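Local coordinates for protein nitrite reductase (Hyphomicrobium denitrificans, PDB 2DV6) that probably reduces nitrite to nitric oxide at copper centres, taking its electrons from a reduced cytochrome c, at residues A[75-80]-A[112-117]; A[254-259]-A[275-280]; A[350-355]-A[398-403]. All blocks are in the same frame, centred on the assembly; numbering follows the deposited sequence.

Contact 1 (A[75-80]-A[112-117]); sequences AQHDVV and YYCSIA. With CU (copper (II) ion), chain I.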
ATOM      1  N   ALA A  75      17.830  -0.437 -11.494  1.00 27.33           N
ATOM      2  CA  ALA A  75      19.269  -0.452 -11.768  1.00 27.12           C
ATOM      3  C   ALA A  75      19.398  -0.487 -13.283  1.00 27.06           C
ATOM      4  O   ALA A  75      18.418  -0.768 -13.982  1.00 28.18           O
ATOM      5  CB  ALA A  75      19.928  -1.663 -11.141  1.00 26.53           C
ATOM      6  N   GLN A  76      20.582  -0.184 -13.800  1.00 26.23           N
ATOM      7  CA  GLN A  76      20.769  -0.142 -15.231  1.00 25.99           C
ATOM      8  C   GLN A  76      20.899  -1.568 -15.752  1.00 25.71           C
ATOM      9  O   GLN A  76      21.577  -2.369 -15.106  1.00 25.96           O
ATOM     10  CB  GLN A  76      22.028   0.660 -15.512  1.00 26.63           C
ATOM     11  CG  GLN A  76      22.239   1.031 -16.917  1.00 29.28           C
ATOM     12  CD  GLN A  76      23.383   2.020 -17.052  1.00 31.50           C
ATOM     13  OE1 GLN A  76      24.433   1.870 -16.404  1.00 31.54           O
ATOM     14  NE2 GLN A  76      23.178   3.053 -17.878  1.00 31.48           N
ATOM     15  N   HIS A  77      20.251  -1.896 -16.881  1.00 23.26           N
ATOM     16  CA  HIS A  77      20.307  -3.273 -17.416  1.00 22.73           C
ATOM     17  C   HIS A  77      20.290  -3.369 -18.934  1.00 22.84           C
ATOM     18  O   HIS A  77      19.786  -2.493 -19.604  1.00 23.47           O
ATOM     19  CB  HIS A  77      19.137  -4.154 -16.930  1.00 20.36           C
ATOM     20  CG  HIS A  77      18.991  -4.231 -15.440  1.00 20.18           C
ATOM     21  ND1 HIS A  77      19.935  -4.805 -14.621  1.00 20.39           N
ATOM     22  CD2 HIS A  77      18.006  -3.804 -14.624  1.00 18.84           C
ATOM     23  CE1 HIS A  77      19.537  -4.742 -13.368  1.00 19.32           C
ATOM     24  NE2 HIS A  77      18.364  -4.134 -13.343  1.00 20.10           N
ATOM     25  N   ASP A  78      20.793  -4.483 -19.456  1.00 22.63           N
ATOM     26  CA  ASP A  78      20.425  -4.922 -20.793  1.00 23.19           C
ATOM     27  C   ASP A  78      20.301  -6.447 -20.801  1.00 23.95           C
ATOM     28  O   ASP A  78      20.318  -7.073 -19.724  1.00 24.46           O
ATOM     29  CB  ASP A  78      21.373  -4.381 -21.897  1.00 21.40           C
ATOM     30  CG  ASP A  78      22.829  -4.841 -21.752  1.00 23.40           C
ATOM     31  OD1 ASP A  78      23.697  -4.278 -22.495  1.00 22.46           O
ATOM     32  OD2 ASP A  78      23.126  -5.770 -20.950  1.00 22.41           O
ATOM     33  N   VAL A  79      20.139  -7.017 -22.000  1.00 24.72           N
ATOM     34  CA  VAL A  79      20.269  -8.436 -22.248  1.00 26.27           C
ATOM     35  C   VAL A  79      21.160  -8.564 -23.479  1.00 27.01           C
ATOM     36  O   VAL A  79      20.906  -7.922 -24.499  1.00 27.23           O
ATOM     37  CB  VAL A  79      18.952  -9.118 -22.683  1.00 27.14           C
ATOM     38  CG1 VAL A  79      19.147 -10.645 -22.726  1.00 28.65           C
ATOM     39  CG2 VAL A  79      17.834  -8.781 -21.790  1.00 28.09           C
ATOM     40  N   VAL A  80      22.182  -9.407 -23.385  1.00 27.07           N
ATOM     41  CA  VAL A  80      23.049  -9.695 -24.512  1.00 27.37           C
ATOM     42  C   VAL A  80      22.935 -11.179 -24.795  1.00 28.48           C
ATOM     43  O   VAL A  80      22.973 -11.983 -23.870  1.00 27.95           O
ATOM     44  CB  VAL A  80      24.525  -9.277 -24.216  1.00 26.89           C
ATOM     45  CG1 VAL A  80      25.482  -9.655 -25.384  1.00 24.61           C
ATOM     46  CG2 VAL A  80      24.599  -7.798 -23.918  1.00 24.93           C
ATOM     47  N   TYR A 112      22.290 -15.882 -22.178  1.00 27.49           N
ATOM     48  CA  TYR A 112      21.913 -14.475 -22.274  1.00 25.63           C
ATOM     49  C   TYR A 112      22.329 -13.868 -20.949  1.00 24.91           C
ATOM     50  O   TYR A 112      22.307 -14.550 -19.942  1.00 24.30           O
ATOM     51  CB  TYR A 112      20.422 -14.283 -22.579  1.00 24.03           C
ATOM     52  CG  TYR A 112      19.418 -14.758 -21.519  1.00 23.29           C
ATOM     53  CD1 TYR A 112      18.803 -16.006 -21.622  1.00 22.86           C
ATOM     54  CD2 TYR A 112      19.061 -13.932 -20.437  1.00 23.29           C
ATOM     55  CE1 TYR A 112      17.841 -16.445 -20.667  1.00 22.22           C
ATOM     56  CE2 TYR A 112      18.123 -14.362 -19.450  1.00 23.23           C
ATOM     57  CZ  TYR A 112      17.498 -15.608 -19.596  1.00 22.68           C
ATOM     58  OH  TYR A 112      16.577 -16.012 -18.653  1.00 23.35           O
ATOM     59  N   TYR A 113      22.746 -12.603 -20.932  1.00 25.14           N
ATOM     60  CA  TYR A 113      23.274 -12.046 -19.676  1.00 25.23           C
ATOM     61  C   TYR A 113      23.207 -10.519 -19.730  1.00 25.65           C
ATOM     62  O   TYR A 113      23.028  -9.930 -20.808  1.00 25.99           O
ATOM     63  CB  TYR A 113      24.722 -12.516 -19.432  1.00 24.80           C
ATOM     64  CG  TYR A 113      25.667 -12.033 -20.524  1.00 26.05           C
ATOM     65  CD1 TYR A 113      26.312 -10.791 -20.425  1.00 26.59           C
ATOM     66  CD2 TYR A 113      25.888 -12.799 -21.664  1.00 26.57           C
ATOM     67  CE1 TYR A 113      27.149 -10.322 -21.456  1.00 26.92           C
ATOM     68  CE2 TYR A 113      26.739 -12.345 -22.692  1.00 27.61           C
ATOM     69  CZ  TYR A 113      27.341 -11.116 -22.580  1.00 26.53           C
ATOM     70  OH  TYR A 113      28.160 -10.686 -23.580  1.00 28.69           O
ATOM     71  N   CYS A 114      23.358  -9.888 -18.565  1.00 24.52           N
ATOM     72  CA  CYS A 114      23.399  -8.440 -18.490  1.00 23.82           C
ATOM     73  C   CYS A 114      24.852  -7.980 -18.538  1.00 24.33           C
ATOM     74  O   CYS A 114      25.695  -8.543 -17.833  1.00 23.93           O
ATOM     75  CB  CYS A 114      22.711  -7.928 -17.219  1.00 21.70           C
ATOM     76  SG  CYS A 114      22.778  -6.150 -17.132  1.00 21.62           S
ATOM     77  N   SER A 115      25.126  -6.957 -19.356  1.00 24.00           N
ATOM     78  CA  SER A 115      26.499  -6.536 -19.634  1.00 24.42           C
ATOM     79  C   SER A 115      26.908  -5.378 -18.745  1.00 24.26           C
ATOM     80  O   SER A 115      28.031  -4.927 -18.824  1.00 24.61           O
ATOM     81  CB  SER A 115      26.640  -6.094 -21.093  1.00 23.09           C
ATOM     82  OG  SER A 115      25.974  -4.853 -21.285  1.00 24.94           O
ATOM     83  N   ILE A 116      25.988  -4.862 -17.937  1.00 24.39           N
ATOM     84  CA  ILE A 116      26.328  -3.833 -16.953  1.00 23.53           C
ATOM     85  C   ILE A 116      27.346  -4.386 -15.930  1.00 23.85           C
ATOM     86  O   ILE A 116      27.242  -5.558 -15.473  1.00 23.97           O
ATOM     87  CB  ILE A 116      25.032  -3.255 -16.312  1.00 24.25           C
ATOM     88  CG1 ILE A 116      24.077  -2.729 -17.403  1.00 23.88           C
ATOM     89  CG2 ILE A 116      25.334  -2.202 -15.244  1.00 24.18           C
ATOM     90  CD1 ILE A 116      24.746  -1.781 -18.464  1.00 23.76           C
ATOM     91  N   ALA A 117      28.358  -3.570 -15.599  1.00 23.42           N
ATOM     92  CA  ALA A 117      29.449  -4.032 -14.739  1.00 23.85           C
ATOM     93  C   ALA A 117      28.919  -4.702 -13.450  1.00 24.10           C
ATOM     94  O   ALA A 117      28.168  -4.077 -12.670  1.00 24.06           O
ATOM     95  CB  ALA A 117      30.421  -2.859 -14.385  1.00 23.07           C
TER
HETATM   96 CU    CU I 502      21.808  -5.634 -15.218  1.00 25.10          CU
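His77 and Cys114 meet through a copper ion, which His77 ND1 binds at 2.1 Å and Cys114 SG at 2.2 Å. The sulfur lies near the plane of the imidazole, at its edge, and His119 and Met124 complete the metal site. On the far side of the His77 ring, NE2 is hydrogen-bonded to Glu73, which fixes the ring's rotation.

Hydrogen bonds hold the ligands in turn. With its sulfur anti to the backbone N (chi1 180°), Cys114 SG accepts a long but straight bond from Asp78 N at 3.5 Å and another from Ile116 N in its own loop. Two amide N-H groups pointed at the thiolate would tend to draw off some of its negative charge. The Asp78 carboxylate grips Ser115 twice: OD2 takes Ser115 N at 2.8 Å on its syn lone pair, while OD1 takes the hydroxyl OG at 2.6 Å from slightly out of the carboxylate plane. Arg87 forms a salt bridge to the same OD1.

Carbon contacts lie at the two ends. Val80 CB sits over one face of the Tyr113 ring; the two residues also form a hydrogen-bonded antiparallel pair. Ile116 CG1 rests against the carbonyl oxygen Gln76 O at 3.4 Å.

His77 from one loop, Cys114 just past the end of strand 108-113, His119 and Met124, with N-H bonds to the sulfur, make the cupredoxin type 1 copper site.

Contact 2 (A[254-259]-A[275-280]); sequences GIYVYH and GLLLVE. With CU (copper (II) ion), chain H.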
ATOM      1  N   GLY A 254     -25.711  -6.337 -49.243  1.00 23.59           N
ATOM      2  CA  GLY A 254     -24.624  -5.823 -48.414  1.00 22.97           C
ATOM      3  C   GLY A 254     -23.969  -6.997 -47.725  1.00 23.64           C
ATOM      4  O   GLY A 254     -24.426  -8.128 -47.838  1.00 24.05           O
ATOM      5  N   ILE A 255     -22.872  -6.724 -47.035  1.00 23.41           N
ATOM      6  CA  ILE A 255     -22.197  -7.698 -46.219  1.00 22.56           C
ATOM      7  C   ILE A 255     -22.378  -7.294 -44.732  1.00 22.22           C
ATOM      8  O   ILE A 255     -21.829  -6.276 -44.288  1.00 22.63           O
ATOM      9  CB  ILE A 255     -20.680  -7.812 -46.621  1.00 21.63           C
ATOM     10  CG1 ILE A 255     -19.965  -8.844 -45.769  1.00 20.52           C
ATOM     11  CG2 ILE A 255     -19.958  -6.443 -46.554  1.00 21.32           C
ATOM     12  CD1 ILE A 255     -20.532 -10.308 -45.895  1.00 20.31           C
ATOM     13  N   TYR A 256     -23.161  -8.068 -43.987  1.00 21.33           N
ATOM     14  CA  TYR A 256     -23.677  -7.620 -42.699  1.00 21.16           C
ATOM     15  C   TYR A 256     -23.122  -8.411 -41.541  1.00 21.10           C
ATOM     16  O   TYR A 256     -23.015  -9.621 -41.613  1.00 21.11           O
ATOM     17  CB  TYR A 256     -25.210  -7.745 -42.683  1.00 21.21           C
ATOM     18  CG  TYR A 256     -25.899  -6.840 -43.697  1.00 23.75           C
ATOM     19  CD1 TYR A 256     -26.394  -7.350 -44.903  1.00 24.04           C
ATOM     20  CD2 TYR A 256     -26.047  -5.470 -43.449  1.00 23.97           C
ATOM     21  CE1 TYR A 256     -27.031  -6.532 -45.814  1.00 24.15           C
ATOM     22  CE2 TYR A 256     -26.656  -4.637 -44.363  1.00 24.98           C
ATOM     23  CZ  TYR A 256     -27.156  -5.174 -45.543  1.00 25.94           C
ATOM     24  OH  TYR A 256     -27.778  -4.333 -46.451  1.00 26.21           O
ATOM     25  N   VAL A 257     -22.809  -7.753 -40.432  1.00 21.49           N
ATOM     26  CA  VAL A 257     -22.550  -8.556 -39.234  1.00 21.08           C
ATOM     27  C   VAL A 257     -23.839  -8.991 -38.575  1.00 21.11           C
ATOM     28  O   VAL A 257     -24.878  -8.320 -38.693  1.00 20.65           O
ATOM     29  CB  VAL A 257     -21.409  -8.012 -38.263  1.00 22.13           C
ATOM     30  CG1 VAL A 257     -20.813  -6.712 -38.716  1.00 20.46           C
ATOM     31  CG2 VAL A 257     -21.731  -8.148 -36.749  1.00 19.22           C
ATOM     32  N   TYR A 258     -23.784 -10.149 -37.923  1.00 19.95           N
ATOM     33  CA  TYR A 258     -24.859 -10.499 -37.016  1.00 19.99           C
ATOM     34  C   TYR A 258     -24.223 -10.940 -35.708  1.00 19.91           C
ATOM     35  O   TYR A 258     -23.064 -11.344 -35.708  1.00 21.08           O
ATOM     36  CB  TYR A 258     -25.743 -11.604 -37.613  1.00 19.14           C
ATOM     37  CG  TYR A 258     -25.118 -12.970 -37.706  1.00 19.64           C
ATOM     38  CD1 TYR A 258     -25.114 -13.822 -36.613  1.00 20.30           C
ATOM     39  CD2 TYR A 258     -24.564 -13.433 -38.908  1.00 19.93           C
ATOM     40  CE1 TYR A 258     -24.545 -15.127 -36.698  1.00 20.23           C
ATOM     41  CE2 TYR A 258     -24.019 -14.718 -39.004  1.00 21.20           C
ATOM     42  CZ  TYR A 258     -24.017 -15.565 -37.887  1.00 21.69           C
ATOM     43  OH  TYR A 258     -23.458 -16.847 -37.935  1.00 21.52           O
ATOM     44  N   HIS A 259     -24.966 -10.875 -34.608  1.00 18.84           N
ATOM     45  CA  HIS A 259     -24.407 -11.220 -33.312  1.00 19.56           C
ATOM     46  C   HIS A 259     -25.541 -11.511 -32.331  1.00 20.08           C
ATOM     47  O   HIS A 259     -26.685 -11.128 -32.572  1.00 19.92           O
ATOM     48  CB  HIS A 259     -23.542 -10.049 -32.791  1.00 18.55           C
ATOM     49  CG  HIS A 259     -24.242  -8.730 -32.815  1.00 18.39           C
ATOM     50  ND1 HIS A 259     -25.134  -8.342 -31.835  1.00 21.06           N
ATOM     51  CD2 HIS A 259     -24.187  -7.704 -33.703  1.00 18.70           C
ATOM     52  CE1 HIS A 259     -25.587  -7.127 -32.114  1.00 20.04           C
ATOM     53  NE2 HIS A 259     -25.043  -6.728 -33.250  1.00 19.15           N
ATOM     54  N   GLY A 275     -20.978 -13.108 -36.403  1.00 18.14           N
ATOM     55  CA  GLY A 275     -20.799 -13.795 -37.679  1.00 18.60           C
ATOM     56  C   GLY A 275     -21.092 -12.857 -38.830  1.00 20.00           C
ATOM     57  O   GLY A 275     -21.369 -11.680 -38.630  1.00 21.55           O
ATOM     58  N   LEU A 276     -20.999 -13.354 -40.046  1.00 19.78           N
ATOM     59  CA  LEU A 276     -21.363 -12.539 -41.220  1.00 20.62           C
ATOM     60  C   LEU A 276     -22.531 -13.157 -42.015  1.00 21.14           C
ATOM     61  O   LEU A 276     -22.652 -14.398 -42.115  1.00 18.76           O
ATOM     62  CB  LEU A 276     -20.166 -12.387 -42.172  1.00 20.31           C
ATOM     63  CG  LEU A 276     -19.024 -11.478 -41.693  1.00 20.53           C
ATOM     64  CD1 LEU A 276     -17.918 -11.474 -42.715  1.00 19.44           C
ATOM     65  CD2 LEU A 276     -19.509 -10.060 -41.461  1.00 20.31           C
ATOM     66  N   LEU A 277     -23.325 -12.258 -42.600  1.00 20.64           N
ATOM     67  CA  LEU A 277     -24.448 -12.571 -43.428  1.00 22.10           C
ATOM     68  C   LEU A 277     -24.257 -11.761 -44.696  1.00 23.26           C
ATOM     69  O   LEU A 277     -24.308 -10.509 -44.652  1.00 23.66           O
ATOM     70  CB  LEU A 277     -25.738 -12.114 -42.756  1.00 22.90           C
ATOM     71  CG  LEU A 277     -27.190 -12.340 -43.278  1.00 24.90           C
ATOM     72  CD1 LEU A 277     -28.007 -11.083 -43.469  1.00 24.88           C
ATOM     73  CD2 LEU A 277     -27.422 -13.361 -44.402  1.00 23.31           C
ATOM     74  N   LEU A 278     -24.054 -12.454 -45.817  1.00 21.71           N
ATOM     75  CA  LEU A 278     -23.942 -11.783 -47.080  1.00 23.05           C
ATOM     76  C   LEU A 278     -25.321 -11.808 -47.758  1.00 24.20           C
ATOM     77  O   LEU A 278     -25.897 -12.883 -47.941  1.00 23.46           O
ATOM     78  CB  LEU A 278     -22.884 -12.455 -47.987  1.00 21.80           C
ATOM     79  CG  LEU A 278     -22.826 -11.929 -49.454  1.00 22.07           C
ATOM     80  CD1 LEU A 278     -22.492 -10.437 -49.572  1.00 21.76           C
ATOM     81  CD2 LEU A 278     -21.862 -12.723 -50.362  1.00 20.07           C
ATOM     82  N   VAL A 279     -25.820 -10.625 -48.130  1.00 24.61           N
ATOM     83  CA  VAL A 279     -26.982 -10.508 -49.018  1.00 24.96           C
ATOM     84  C   VAL A 279     -26.487 -10.043 -50.396  1.00 25.53           C
ATOM     85  O   VAL A 279     -26.193  -8.865 -50.603  1.00 24.88           O
ATOM     86  CB  VAL A 279     -28.082  -9.567 -48.462  1.00 25.13           C
ATOM     87  CG1 VAL A 279     -29.303  -9.518 -49.413  1.00 23.36           C
ATOM     88  CG2 VAL A 279     -28.491 -10.008 -47.028  1.00 23.48           C
ATOM     89  N   GLU A 280     -26.378 -11.002 -51.318  1.00 25.48           N
ATOM     90  CA  GLU A 280     -25.855 -10.775 -52.655  1.00 26.30           C
ATOM     91  C   GLU A 280     -26.747  -9.812 -53.438  1.00 27.02           C
ATOM     92  O   GLU A 280     -27.984  -9.841 -53.276  1.00 26.18           O
ATOM     93  CB  GLU A 280     -25.780 -12.108 -53.410  1.00 26.78           C
ATOM     94  CG  GLU A 280     -24.693 -13.094 -52.917  1.00 29.73           C
ATOM     95  CD  GLU A 280     -24.287 -14.137 -53.972  1.00 30.73           C
ATOM     96  OE1 GLU A 280     -24.738 -14.037 -55.130  1.00 31.88           O
ATOM     97  OE2 GLU A 280     -23.510 -15.061 -53.649  1.00 31.71           O
TER
HETATM   98 CU    CU H 501     -25.393  -4.896 -34.070  1.00 28.87          CU
HETATM   99  O   HOH W   1     -26.860  -3.802 -32.322  0.50 36.49           O
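Tyr258 lays one face of its ring over Gly275, whose CA stands 3.8 Å from the ring centroid in a CH-pi contact. Because Gly275 has no CB, which would clash with Tyr258 CZ, the ring can come down onto its backbone. Its edge meets Leu276 O in the ring plane, 3.4 Å from Tyr258 CE2. Tyr258 CG is set between the backbone N and the carbonyl carbon (chi1 70°), a turn that swings the ring across to the partner strand.

Next to the tyrosine, His259 binds copper through NE2 at 2.0 Å, with water at 2.5 Å from the metal; His224 of the same chain and His416 of a neighbouring subunit are the other protein ligands. Val257 CG2 and the water both lie at the edge of the His259 ring, in its plane.

Antiparallel backbone bonds position this shell: Tyr258 N to Gly275 O (2.9 Å) and Gly275 N to Tyr258 O (2.8 Å), with Tyr256–Leu277 and Gly254–Val279 paired likewise further along. Tyr258 OH is held by Pro195 O. With an alanine here, the backbone of Gly275 would probably lose its aromatic cover, a gap would open and Pro195 O would be left without its hydroxyl partner.

Three imidazoles and a water are the ligand set of the type 2 copper in copper nitrite reductases, where nitrite takes the water's place. Because Cys260, the next residue, binds another copper, this strand end probably carries the electron between the two metals.

Contact 3 (A[350-355]-A[398-403]); sequences RIFFGV and ATIVDF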
ATOM      1  N   ARG A 350     -10.885 -12.918 -52.622  1.00 28.58           N
ATOM      2  CA  ARG A 350     -11.818 -12.023 -51.944  1.00 27.74           C
ATOM      3  C   ARG A 350     -11.810 -12.410 -50.468  1.00 26.52           C
ATOM      4  O   ARG A 350     -11.890 -13.579 -50.150  1.00 25.53           O
ATOM      5  CB  ARG A 350     -13.218 -12.187 -52.533  1.00 27.56           C
ATOM      6  CG  ARG A 350     -14.372 -11.688 -51.635  1.00 28.69           C
ATOM      7  CD  ARG A 350     -15.307 -10.937 -52.504  1.00 27.46           C
ATOM      8  NE  ARG A 350     -16.067 -11.865 -53.269  1.00 29.31           N
ATOM      9  CZ  ARG A 350     -16.446 -11.705 -54.524  1.00 28.41           C
ATOM     10  NH1 ARG A 350     -17.167 -12.676 -55.031  1.00 29.51           N
ATOM     11  NH2 ARG A 350     -16.142 -10.607 -55.238  1.00 26.91           N
ATOM     12  N   ILE A 351     -11.682 -11.431 -49.582  1.00 24.74           N
ATOM     13  CA  ILE A 351     -11.838 -11.685 -48.133  1.00 23.15           C
ATOM     14  C   ILE A 351     -13.088 -10.921 -47.682  1.00 22.04           C
ATOM     15  O   ILE A 351     -13.207  -9.706 -47.916  1.00 22.56           O
ATOM     16  CB  ILE A 351     -10.595 -11.262 -47.320  1.00 22.73           C
ATOM     17  CG1 ILE A 351      -9.334 -11.997 -47.806  1.00 23.67           C
ATOM     18  CG2 ILE A 351     -10.807 -11.483 -45.769  1.00 21.94           C
ATOM     19  CD1 ILE A 351      -8.016 -11.478 -47.180  1.00 21.74           C
ATOM     20  N   PHE A 352     -14.029 -11.635 -47.084  1.00 20.71           N
ATOM     21  CA  PHE A 352     -15.158 -10.998 -46.383  1.00 20.93           C
ATOM     22  C   PHE A 352     -14.643 -10.787 -44.968  1.00 20.29           C
ATOM     23  O   PHE A 352     -14.358 -11.769 -44.263  1.00 19.93           O
ATOM     24  CB  PHE A 352     -16.389 -11.908 -46.345  1.00 20.84           C
ATOM     25  CG  PHE A 352     -16.982 -12.210 -47.711  1.00 20.59           C
ATOM     26  CD1 PHE A 352     -16.682 -13.416 -48.366  1.00 20.30           C
ATOM     27  CD2 PHE A 352     -17.863 -11.303 -48.327  1.00 20.11           C
ATOM     28  CE1 PHE A 352     -17.267 -13.725 -49.623  1.00 20.39           C
ATOM     29  CE2 PHE A 352     -18.454 -11.605 -49.581  1.00 18.85           C
ATOM     30  CZ  PHE A 352     -18.137 -12.787 -50.231  1.00 19.43           C
ATOM     31  N   PHE A 353     -14.447  -9.520 -44.598  1.00 18.78           N
ATOM     32  CA  PHE A 353     -13.827  -9.199 -43.310  1.00 18.76           C
ATOM     33  C   PHE A 353     -14.817  -8.450 -42.391  1.00 18.43           C
ATOM     34  O   PHE A 353     -15.340  -7.428 -42.790  1.00 18.88           O
ATOM     35  CB  PHE A 353     -12.545  -8.376 -43.492  1.00 17.57           C
ATOM     36  CG  PHE A 353     -11.928  -7.980 -42.174  1.00 18.79           C
ATOM     37  CD1 PHE A 353     -11.321  -8.938 -41.360  1.00 18.78           C
ATOM     38  CD2 PHE A 353     -12.040  -6.682 -41.700  1.00 17.73           C
ATOM     39  CE1 PHE A 353     -10.791  -8.582 -40.125  1.00 20.75           C
ATOM     40  CE2 PHE A 353     -11.504  -6.325 -40.458  1.00 18.35           C
ATOM     41  CZ  PHE A 353     -10.893  -7.257 -39.681  1.00 18.66           C
ATOM     42  N   GLY A 354     -15.084  -8.970 -41.197  1.00 17.25           N
ATOM     43  CA  GLY A 354     -16.024  -8.325 -40.307  1.00 17.80           C
ATOM     44  C   GLY A 354     -15.426  -8.104 -38.939  1.00 17.94           C
ATOM     45  O   GLY A 354     -14.517  -8.814 -38.554  1.00 18.57           O
ATOM     46  N   VAL A 355     -15.959  -7.139 -38.190  1.00 18.13           N
ATOM     47  CA  VAL A 355     -15.492  -6.889 -36.823  1.00 18.50           C
ATOM     48  C   VAL A 355     -16.643  -7.125 -35.859  1.00 19.00           C
ATOM     49  O   VAL A 355     -17.612  -6.328 -35.779  1.00 18.68           O
ATOM     50  CB  VAL A 355     -14.829  -5.499 -36.660  1.00 18.52           C
ATOM     51  CG1 VAL A 355     -14.419  -5.223 -35.203  1.00 15.74           C
ATOM     52  CG2 VAL A 355     -13.557  -5.345 -37.633  1.00 17.16           C
ATOM     53  N   ALA A 398     -18.619  -4.535 -41.566  1.00 20.13           N
ATOM     54  CA  ALA A 398     -17.904  -5.519 -42.390  1.00 19.43           C
ATOM     55  C   ALA A 398     -17.517  -4.860 -43.710  1.00 19.64           C
ATOM     56  O   ALA A 398     -18.090  -3.827 -44.069  1.00 17.69           O
ATOM     57  CB  ALA A 398     -18.758  -6.730 -42.620  1.00 18.42           C
ATOM     58  N   THR A 399     -16.518  -5.416 -44.394  1.00 20.20           N
ATOM     59  CA  THR A 399     -16.226  -5.041 -45.795  1.00 22.01           C
ATOM     60  C   THR A 399     -15.883  -6.262 -46.620  1.00 21.00           C
ATOM     61  O   THR A 399     -15.733  -7.353 -46.122  1.00 20.89           O
ATOM     62  CB  THR A 399     -15.102  -4.003 -45.746  1.00 21.79           C
ATOM     63  OG1 THR A 399     -14.775  -3.220 -46.928  1.00 17.51           O
ATOM     64  CG2 THR A 399     -13.868  -4.468 -44.976  1.00 26.26           C
ATOM     65  N   ILE A 400     -15.638  -5.989 -47.885  1.00 22.51           N
ATOM     66  CA  ILE A 400     -15.186  -6.948 -48.852  1.00 23.64           C
ATOM     67  C   ILE A 400     -13.937  -6.335 -49.469  1.00 24.25           C
ATOM     68  O   ILE A 400     -13.927  -5.145 -49.841  1.00 24.45           O
ATOM     69  CB  ILE A 400     -16.273  -7.159 -49.931  1.00 24.23           C
ATOM     70  CG1 ILE A 400     -17.490  -7.851 -49.313  1.00 24.13           C
ATOM     71  CG2 ILE A 400     -15.715  -8.015 -51.106  1.00 23.11           C
ATOM     72  CD1 ILE A 400     -18.751  -7.854 -50.209  1.00 23.01           C
ATOM     73  N   VAL A 401     -12.863  -7.112 -49.505  1.00 25.00           N
ATOM     74  CA  VAL A 401     -11.663  -6.694 -50.248  1.00 25.43           C
ATOM     75  C   VAL A 401     -11.362  -7.773 -51.283  1.00 26.97           C
ATOM     76  O   VAL A 401     -11.532  -8.972 -50.987  1.00 28.50           O
ATOM     77  CB  VAL A 401     -10.457  -6.381 -49.313  1.00 24.38           C
ATOM     78  CG1 VAL A 401     -10.813  -5.215 -48.329  1.00 22.22           C
ATOM     79  CG2 VAL A 401      -9.998  -7.617 -48.555  1.00 23.33           C
ATOM     80  N   ASP A 402     -10.996  -7.355 -52.494  1.00 28.13           N
ATOM     81  CA  ASP A 402     -10.610  -8.270 -53.595  1.00 29.20           C
ATOM     82  C   ASP A 402      -9.220  -7.830 -54.019  1.00 29.34           C
ATOM     83  O   ASP A 402      -8.954  -6.631 -54.084  1.00 28.00           O
ATOM     84  CB  ASP A 402     -11.495  -8.117 -54.857  1.00 30.91           C
ATOM     85  CG  ASP A 402     -12.954  -8.537 -54.646  1.00 35.43           C
ATOM     86  OD1 ASP A 402     -13.805  -8.202 -55.519  1.00 37.29           O
ATOM     87  OD2 ASP A 402     -13.274  -9.176 -53.609  1.00 36.99           O
ATOM     88  N   PHE A 403      -8.361  -8.791 -54.358  1.00 29.16           N
ATOM     89  CA  PHE A 403      -7.082  -8.487 -54.960  1.00 28.98           C
ATOM     90  C   PHE A 403      -6.540  -9.691 -55.721  1.00 29.98           C
ATOM     91  O   PHE A 403      -6.736 -10.846 -55.336  1.00 29.39           O
ATOM     92  CB  PHE A 403      -6.066  -8.044 -53.912  1.00 27.13           C
ATOM     93  CG  PHE A 403      -5.986  -8.944 -52.727  1.00 26.81           C
ATOM     94  CD1 PHE A 403      -4.913  -9.809 -52.575  1.00 26.42           C
ATOM     95  CD2 PHE A 403      -6.978  -8.903 -51.724  1.00 25.99           C
ATOM     96  CE1 PHE A 403      -4.809 -10.626 -51.472  1.00 24.73           C
ATOM     97  CE2 PHE A 403      -6.893  -9.707 -50.614  1.00 25.33           C
ATOM     98  CZ  PHE A 403      -5.797 -10.574 -50.479  1.00 26.53           C
TER
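Phe352 and Ile400 project from the sheet alongside each other, with Phe352 CD2 3.6 Å from Ile400 CG1. The Ile400 CG2 branch turns instead to Arg350, whose aliphatic part is wedged in the same row: its CD lies 3.3 Å from that methyl, and its CG sits over one face of the Phe352 ring. On the other face of the sheet Ile351 CB packs against Val401 CG2, and Ile351 CD1 reaches the edge of the Phe403 ring, 4.0 Å from CE2.

Between these two layers the backbones are laced by four N-H to C=O bonds, reciprocal pairs at Ile351–Val401 and Phe353–Thr399, of which Ile351 N to Val401 O is 2.8 Å.

At the polar end, still buried, is the charged pair. Kinks at CG and CD (chi2 136°, chi3 76°) bring the Arg350 guanidinium round beside Asp402, and NH2 meets OD1 at 3.4 Å in a salt bridge whose hydrogen bond is weak. The two planes are 47° apart, so no flat two-pronged pairing forms. Glu291 is the stronger partner of the arginine, through NH1, and Pro286 O also takes NH2.

In the sheet, strand 290-299 flanks 348-357 and strand 371-374 flanks 397-404. Phe353 stacks on Phe364 of strand 362-367, in the other sheet of the sandwich, while Phe352, on the opposite face, packs toward Phe196 and strands 254-259 and 274-280.

Along the chain the contacts come in series, one in each of three successive cupredoxin-like sandwiches. Contact 1 stands apart in the N-terminal one: its centre is about 53 Å from that of contact 2 and about 46 Å from that of contact 3, with the nearest atoms about 42 and 34 Å away. Contacts 2 and 3 have centres about 11 Å apart and touch, although they belong to different sheets: Ile255 and Leu278 pack on Phe352, and Leu276 on Ala398. The packing of contact 3 thus backs a strand pair, one of whose members carries a copper ligand, whereas the type 1 copper of contact 1 belongs to a separate module.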